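Local coordinates for uncharacterized protein (PDB 4RXV) that is of unknown function but probably forms the N-terminal, clan CA peptidase-like domain of a longer Legionella pneumophila protein, at residues Q19-A24 against A96-E101; E156-E161 against S197-T202; M2-Q7 against P117-Q122. All coordinates share one frame; numbering follows the deposited sequence. Where two conformers were deposited one is given.

In the fold
The three contacts lie at separate places on one compact chain and do not touch. Contact 3 joins the N-terminal residues 2-7 to residues 117-122, near the middle of the chain, packing the N-terminal segment on helix 117-122 at the surface. Contact 1 is nested inside the loop this closes and adds strand 22-23 to the small mixed sheet beside strand 95-100; the centres of contacts 1 and 3 are about 28 Å apart, on opposite sides of the chain's centre. Contact 2 follows in series, joining two loops beside the four-stranded antiparallel sheet of the probable peptidase-like domain, its centre about 28 Å from that of contact 1 and 25 Å from that of contact 3.

Contact 1 of 3, residues Q19-A24 against A96-E101; sequences QKFVVA and AVRVSE
Phe-21 lies across Arg-98 at about a right angle, and two parts of the arginine meet one ring. Arg-98 CB sits over the ring face, 3.7 Å from the centroid of Phe-21, in a CH-pi contact. The arginine side chain then bends at chi3 (-66°), bringing the guanidinium back to Phe-21 CE1, which stands 3.3 Å from Arg-98 CZ, over the centre of the charged group. The two planes are 43° apart, so this second approach is tilted rather than stacked. Beyond the ring, the guanidinium is held by Glu-16 O and Asn-85 OD1 and makes a cation-pi contact with Tyr-224. Backbone pairing continues alongside: Val-22 N donates to Arg-98 O (2.8 Å), Ser-100 N to Val-22 O (3.0 Å) and Ala-24 N to Ser-100 O (2.9 Å). These bonds pair 22-23, an outermost strand, parallel to 95-100 in a three-stranded mixed sheet. Ser-100 N also lies at the edge of the Phe-21 ring, near its plane. On the face carrying Val-22 and Val-99, Val-22 CG2 meets Val-97 CG1 at 4.0 Å and Ala-24 CB meets Val-99 CG1 at 4.0 Å; Tyr-49 of helix 37-50 packs on all three valines. Where the strands diverge, a water accepts from Arg-98 N at 3.0 Å and sits close to the carbonyl oxygens of Lys-20 and Ala-96.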
# COMPACT_ATOMS: atom_id res chain seq x y z
N GLN A 19 4.94 8.12 4.63
CA GLN A 19 4.85 9.54 4.38
C GLN A 19 6.12 10.14 3.80
O GLN A 19 6.10 11.26 3.29
CB GLN A 19 4.44 10.30 5.64
CG GLN A 19 5.49 10.52 6.71
CD GLN A 19 5.81 9.33 7.56
OE1 GLN A 19 5.35 8.21 7.34
NE2 GLN A 19 6.64 9.57 8.55
N LYS A 20 7.22 9.42 3.88
CA LYS A 20 8.51 9.90 3.39
C LYS A 20 8.79 9.50 1.96
O LYS A 20 9.76 9.97 1.38
CB LYS A 20 9.65 9.43 4.33
CG LYS A 20 9.46 9.79 5.78
CD LYS A 20 9.40 11.24 6.07
CE LYS A 20 9.20 11.46 7.57
NZ LYS A 20 9.04 12.80 8.10
N PHE A 21 7.95 8.67 1.36
CA PHE A 21 8.17 8.29 -0.03
C PHE A 21 8.06 9.51 -0.94
O PHE A 21 7.32 10.45 -0.67
CB PHE A 21 7.08 7.32 -0.50
CG PHE A 21 7.45 5.86 -0.41
CD1 PHE A 21 7.61 5.23 0.81
CD2 PHE A 21 7.63 5.11 -1.57
CE1 PHE A 21 7.89 3.89 0.85
CE2 PHE A 21 7.92 3.77 -1.52
CZ PHE A 21 8.04 3.17 -0.32
N VAL A 22 8.75 9.44 -2.07
CA VAL A 22 8.42 10.27 -3.21
C VAL A 22 7.17 9.66 -3.85
O VAL A 22 7.15 8.49 -4.22
CB VAL A 22 9.57 10.31 -4.22
CG1 VAL A 22 9.13 10.99 -5.52
CG2 VAL A 22 10.78 11.01 -3.64
N VAL A 23 6.13 10.47 -3.97
CA VAL A 23 4.87 10.07 -4.57
C VAL A 23 4.88 10.70 -5.97
O VAL A 23 4.64 11.91 -6.14
CB VAL A 23 3.65 10.52 -3.75
CG1 VAL A 23 2.38 10.09 -4.41
CG2 VAL A 23 3.73 9.94 -2.35
N ALA A 24 5.20 9.89 -6.98
CA ALA A 24 5.54 10.42 -8.31
C ALA A 24 4.37 11.05 -9.05
O ALA A 24 4.58 11.84 -9.97
CB ALA A 24 6.18 9.31 -9.15
N ALA A 96 17.21 8.79 2.02
CA ALA A 96 17.23 7.94 0.85
C ALA A 96 15.88 7.95 0.16
O ALA A 96 14.84 7.80 0.79
CB ALA A 96 17.61 6.53 1.22
N VAL A 97 15.92 8.06 -1.16
CA VAL A 97 14.72 8.11 -1.98
C VAL A 97 14.09 6.73 -2.18
O VAL A 97 14.75 5.77 -2.59
CB VAL A 97 15.07 8.72 -3.34
CG1 VAL A 97 13.92 8.61 -4.32
CG2 VAL A 97 15.45 10.17 -3.16
N ARG A 98 12.79 6.67 -1.91
CA ARG A 98 11.90 5.57 -2.30
C ARG A 98 10.77 6.19 -3.09
O ARG A 98 10.39 7.32 -2.78
CB ARG A 98 11.38 4.82 -1.07
CG ARG A 98 12.50 4.20 -0.22
CD ARG A 98 11.93 3.45 1.00
NE ARG A 98 11.31 4.40 1.90
CZ ARG A 98 10.46 4.10 2.88
NH1 ARG A 98 10.13 2.84 3.15
NH2 ARG A 98 9.95 5.08 3.61
N VAL A 99 10.25 5.48 -4.08
CA VAL A 99 9.27 6.06 -4.99
C VAL A 99 8.11 5.12 -5.21
O VAL A 99 8.29 3.95 -5.45
CB VAL A 99 9.91 6.34 -6.37
CG1 VAL A 99 8.89 7.04 -7.29
CG2 VAL A 99 11.18 7.13 -6.27
N SER A 100 6.90 5.69 -5.23
CA SER A 100 5.72 4.94 -5.67
C SER A 100 4.63 5.91 -6.15
O SER A 100 4.88 7.11 -6.30
CB SER A 100 5.23 3.99 -4.58
OG SER A 100 4.36 3.02 -5.11
N GLU A 101 3.45 5.38 -6.44
CA GLU A 101 2.38 6.15 -7.04
C GLU A 101 1.04 5.42 -6.80
O GLU A 101 0.99 4.37 -6.14
CB GLU A 101 2.66 6.46 -8.52
CG GLU A 101 3.24 5.29 -9.30
CD GLU A 101 2.32 4.11 -9.27
OE1 GLU A 101 2.72 3.05 -8.75
OE2 GLU A 101 1.18 4.26 -9.75
O HOH W 1 11.85 8.85 -0.03

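Contact 2 of 3, residues E156-E161 against S197-T202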
# COMPACT_ATOMS: atom_id res chain seq x y z
N GLU A 156 -17.10 -9.75 -11.48
CA GLU A 156 -17.98 -9.23 -10.45
C GLU A 156 -17.24 -8.12 -9.69
O GLU A 156 -16.04 -8.20 -9.44
CB GLU A 156 -18.40 -10.33 -9.47
CG GLU A 156 -19.46 -9.86 -8.52
CD GLU A 156 -20.07 -10.96 -7.67
OE1 GLU A 156 -21.02 -10.63 -6.92
OE2 GLU A 156 -19.62 -12.13 -7.71
N GLN A 157 -17.96 -7.05 -9.33
CA GLN A 157 -17.37 -5.97 -8.56
C GLN A 157 -17.54 -6.18 -7.06
O GLN A 157 -18.52 -6.79 -6.59
CB GLN A 157 -17.98 -4.64 -8.96
CG GLN A 157 -17.52 -4.14 -10.31
CD GLN A 157 -18.23 -2.86 -10.69
OE1 GLN A 157 -19.44 -2.74 -10.52
NE2 GLN A 157 -17.47 -1.90 -11.20
N LEU A 158 -16.57 -5.65 -6.33
CA LEU A 158 -16.65 -5.52 -4.90
C LEU A 158 -17.42 -4.24 -4.57
O LEU A 158 -17.07 -3.15 -5.03
CB LEU A 158 -15.24 -5.48 -4.33
CG LEU A 158 -15.12 -5.30 -2.81
CD1 LEU A 158 -15.66 -6.48 -2.05
CD2 LEU A 158 -13.67 -5.07 -2.42
N THR A 159 -18.48 -4.40 -3.78
CA THR A 159 -19.32 -3.31 -3.30
C THR A 159 -19.54 -3.51 -1.80
O THR A 159 -19.18 -4.54 -1.24
CB THR A 159 -20.65 -3.33 -3.99
OG1 THR A 159 -21.25 -4.59 -3.74
CG2 THR A 159 -20.48 -3.14 -5.49
N ALA A 160 -20.16 -2.53 -1.15
CA ALA A 160 -20.31 -2.55 0.29
C ALA A 160 -21.04 -3.80 0.78
O ALA A 160 -20.73 -4.32 1.85
CB ALA A 160 -21.02 -1.30 0.76
N GLU A 161 -22.02 -4.28 0.01
CA GLU A 161 -22.84 -5.39 0.52
C GLU A 161 -22.13 -6.74 0.42
O GLU A 161 -22.64 -7.73 0.94
CB GLU A 161 -24.22 -5.44 -0.16
CG GLU A 161 -24.22 -5.91 -1.59
CD GLU A 161 -23.90 -4.81 -2.58
OE1 GLU A 161 -24.08 -5.04 -3.79
OE2 GLU A 161 -23.47 -3.72 -2.15
N SER A 197 -14.79 6.82 -2.62
CA SER A 197 -14.34 6.26 -3.88
C SER A 197 -13.92 4.81 -3.74
O SER A 197 -13.44 4.22 -4.70
CB SER A 197 -13.18 7.07 -4.43
OG SER A 197 -12.05 6.94 -3.61
N LEU A 198 -14.10 4.23 -2.56
CA LEU A 198 -13.69 2.85 -2.30
C LEU A 198 -14.40 1.87 -3.22
O LEU A 198 -13.78 1.02 -3.84
CB LEU A 198 -13.96 2.52 -0.83
CG LEU A 198 -13.68 1.09 -0.34
CD1 LEU A 198 -12.26 0.70 -0.62
CD2 LEU A 198 -13.99 0.99 1.13
N PHE A 199 -15.72 2.01 -3.31
CA PHE A 199 -16.56 1.13 -4.14
C PHE A 199 -17.10 1.91 -5.34
O PHE A 199 -17.38 3.11 -5.22
CB PHE A 199 -17.73 0.58 -3.33
CG PHE A 199 -17.33 -0.12 -2.08
CD1 PHE A 199 -16.55 -1.25 -2.11
CD2 PHE A 199 -17.70 0.39 -0.85
CE1 PHE A 199 -16.16 -1.87 -0.95
CE2 PHE A 199 -17.32 -0.23 0.31
CZ PHE A 199 -16.56 -1.37 0.26
N PRO A 200 -17.28 1.24 -6.49
CA PRO A 200 -17.02 -0.18 -6.75
C PRO A 200 -15.53 -0.44 -6.94
O PRO A 200 -14.75 0.44 -7.33
CB PRO A 200 -17.77 -0.44 -8.05
CG PRO A 200 -17.71 0.86 -8.75
CD PRO A 200 -17.89 1.89 -7.67
N ALA A 201 -15.15 -1.68 -6.68
CA ALA A 201 -13.76 -2.11 -6.79
C ALA A 201 -13.69 -3.44 -7.50
O ALA A 201 -14.71 -4.11 -7.68
CB ALA A 201 -13.10 -2.19 -5.40
N THR A 202 -12.49 -3.83 -7.91
CA THR A 202 -12.25 -5.11 -8.53
C THR A 202 -11.16 -5.82 -7.74
O THR A 202 -10.18 -5.22 -7.33
CB THR A 202 -11.88 -4.95 -10.03
OG1 THR A 202 -11.79 -6.25 -10.61
CG2 THR A 202 -10.58 -4.19 -10.24
O HOH W 2 -14.29 -6.95 -11.35
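With chi1 at -55°, Phe-199 sets CG opposite its own carbonyl carbon and presents its ring to the backbone of Thr-159 and Ala-160. Leu-158 takes the other course, CG anti to the backbone N (chi1 178°), and reaches the same ring obliquely, Leu-158 CG lying 4.0 Å from Phe-199 CE1. Ala-160 N stands 3.7 Å above the plane of the Phe-199 ring, over its centre, with Thr-159 C nearer the rim on that side. Leu-198 CG covers the opposite face, and Phe-163 meets the ring edge-to-face.

Next to the ring the two loops pair through a single antiparallel bridge, a hydrogen-bonded pair of Leu-158 and Ala-201. Leu-158 N donates to Ala-201 O at 2.8 Å, arriving 36° out of the Ala-201 carbonyl plane, whereas Ala-201 N meets Leu-158 O at 2.9 Å in the plane of the Leu-158 carbonyl. A cis peptide precedes Pro-200 at the turn from ring to bridge. Gln-157 and Pro-200 lie side by side and point the same way, Gln-157 NE2 coming within 3.5 Å of Pro-200 CB while it hydrogen-bonds Tyr-137 OH. Further along, a water donates to Glu-156 O (2.9 Å) and also bonds Thr-202 OG1 (2.7 Å), extending the link between the loops. Ile-128 of strand 123-133 supports Leu-158, Leu-198 and Ala-201. The two reciprocal bonds thus satisfy the backbone N and O of both Leu-158 and Ala-201, next to a ring covered on both faces.

Contact 3 of 3, residues M2-Q7 against P117-Q122; sequences MAIAPQ and PQIRTQ
Ile-4 projects against the short helix at 117-122 and crosses Gln-118 at about a right angle, with Ile-4 CB 4.0 Å from Gln-118 CB. Its two branches divide the work: CG2 rests on the backbone, 3.5 Å from Gln-118 O, while CG1, anti to the backbone N (chi1 -171°), carries CD1 to within 4.3 Å of Ile-119 CG1. Ile-9 of helix 6-14 packs on both isoleucines.

Gln-122 chiefly meets Ala-3, the residue before Ile-4. The methyl of Ala-3 stands over the flat face of the Gln-122 carboxamide, with Ala-3 CB 3.4 Å from Gln-122 CD. A bend at chi2 (68°) in Gln-122 turns that amide across the methyl. The contact thus packs the chain leading into helix 6-14 against the helix that precedes strand 123-133.

One water donates to Ile-4 O (2.8 Å) and accepts from Gln-122 NE2 (2.9 Å); another accepts from Ile-4 N (3.0 Å) and donates to Gln-118 O (2.7 Å). Both backbone polar atoms of Ile-4 are therefore satisfied by water: the two branches of Ile-4 and the Ala-3 methyl supply the direct packing, while two waters carry the polar links between the segments.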
# COMPACT_ATOMS: atom_id res chain seq x y z
N MET A 2 -5.01 -14.00 22.65
CA MET A 2 -5.50 -13.08 21.63
C MET A 2 -4.69 -13.17 20.33
O MET A 2 -3.50 -13.51 20.35
CB MET A 2 -5.44 -11.63 22.15
CG MET A 2 -6.36 -11.34 23.32
SD MET A 2 -6.29 -9.61 23.83
CE MET A 2 -4.63 -9.49 24.46
N ALA A 3 -5.34 -12.88 19.21
CA ALA A 3 -4.64 -12.71 17.94
C ALA A 3 -4.02 -11.33 17.85
O ALA A 3 -4.18 -10.50 18.74
CB ALA A 3 -5.62 -12.90 16.82
N ILE A 4 -3.30 -11.07 16.76
CA ILE A 4 -2.74 -9.74 16.55
C ILE A 4 -3.87 -8.72 16.36
O ILE A 4 -4.86 -8.98 15.70
CB ILE A 4 -1.76 -9.73 15.34
CG1 ILE A 4 -1.02 -8.40 15.28
CG2 ILE A 4 -2.48 -10.06 14.02
CD1 ILE A 4 0.12 -8.35 14.28
N ALA A 5 -3.72 -7.58 17.03
CA ALA A 5 -4.72 -6.52 17.02
C ALA A 5 -4.47 -5.49 15.92
O ALA A 5 -3.32 -5.28 15.54
CB ALA A 5 -4.69 -5.81 18.37
N PRO A 6 -5.53 -4.80 15.48
CA PRO A 6 -5.34 -3.71 14.52
C PRO A 6 -4.24 -2.73 14.94
O PRO A 6 -3.45 -2.30 14.09
CB PRO A 6 -6.73 -3.08 14.45
CG PRO A 6 -7.67 -4.23 14.70
CD PRO A 6 -6.96 -5.05 15.74
N GLN A 7 -4.13 -2.39 16.22
CA GLN A 7 -3.11 -1.43 16.64
C GLN A 7 -1.70 -1.89 16.29
O GLN A 7 -0.87 -1.09 15.87
CB GLN A 7 -3.20 -1.18 18.16
CG GLN A 7 -2.10 -0.25 18.68
CD GLN A 7 -2.11 -0.12 20.18
OE1 GLN A 7 -1.76 -1.06 20.90
NE2 GLN A 7 -2.50 1.05 20.67
N PRO A 117 3.84 -13.46 10.35
CA PRO A 117 3.21 -14.75 10.67
C PRO A 117 1.92 -14.65 11.48
O PRO A 117 1.05 -15.50 11.34
CB PRO A 117 4.30 -15.48 11.47
CG PRO A 117 5.14 -14.39 12.02
CD PRO A 117 5.14 -13.30 11.01
N GLN A 118 1.79 -13.62 12.29
CA GLN A 118 0.59 -13.48 13.11
C GLN A 118 -0.57 -12.92 12.28
O GLN A 118 -1.73 -13.16 12.57
CB GLN A 118 0.86 -12.61 14.32
CG GLN A 118 1.87 -13.21 15.28
CD GLN A 118 2.20 -12.29 16.42
OE1 GLN A 118 1.94 -11.08 16.36
NE2 GLN A 118 2.78 -12.84 17.48
N ILE A 119 -0.25 -12.18 11.22
CA ILE A 119 -1.28 -11.79 10.26
C ILE A 119 -1.78 -13.03 9.51
O ILE A 119 -2.97 -13.17 9.29
CB ILE A 119 -0.78 -10.72 9.31
CG1 ILE A 119 -0.45 -9.48 10.13
CG2 ILE A 119 -1.84 -10.46 8.20
CD1 ILE A 119 -1.25 -8.27 9.76
N ARG A 120 -0.86 -13.92 9.15
CA ARG A 120 -1.23 -15.13 8.38
C ARG A 120 -2.36 -15.92 9.02
O ARG A 120 -3.18 -16.52 8.33
CB ARG A 120 -0.06 -16.12 8.26
CG ARG A 120 1.06 -15.75 7.36
CD ARG A 120 0.75 -15.99 5.88
NE ARG A 120 1.90 -15.53 5.13
CZ ARG A 120 2.82 -16.30 4.57
NH1 ARG A 120 2.72 -17.62 4.58
NH2 ARG A 120 3.83 -15.74 3.97
N THR A 121 -2.39 -15.98 10.35
CA THR A 121 -3.38 -16.83 10.99
C THR A 121 -4.68 -16.11 11.38
O THR A 121 -5.64 -16.75 11.79
CB THR A 121 -2.80 -17.50 12.24
OG1 THR A 121 -2.47 -16.50 13.20
CG2 THR A 121 -1.56 -18.30 11.91
N GLN A 122 -4.69 -14.80 11.26
CA GLN A 122 -5.84 -13.99 11.63
C GLN A 122 -6.58 -13.40 10.43
O GLN A 122 -7.81 -13.27 10.47
CB GLN A 122 -5.40 -12.88 12.58
CG GLN A 122 -6.48 -11.93 13.09
CD GLN A 122 -7.50 -12.56 14.02
OE1 GLN A 122 -7.59 -13.78 14.16
NE2 GLN A 122 -8.27 -11.72 14.69
O HOH W 3 -7.56 -8.87 14.81
O HOH W 4 -2.72 -13.46 15.08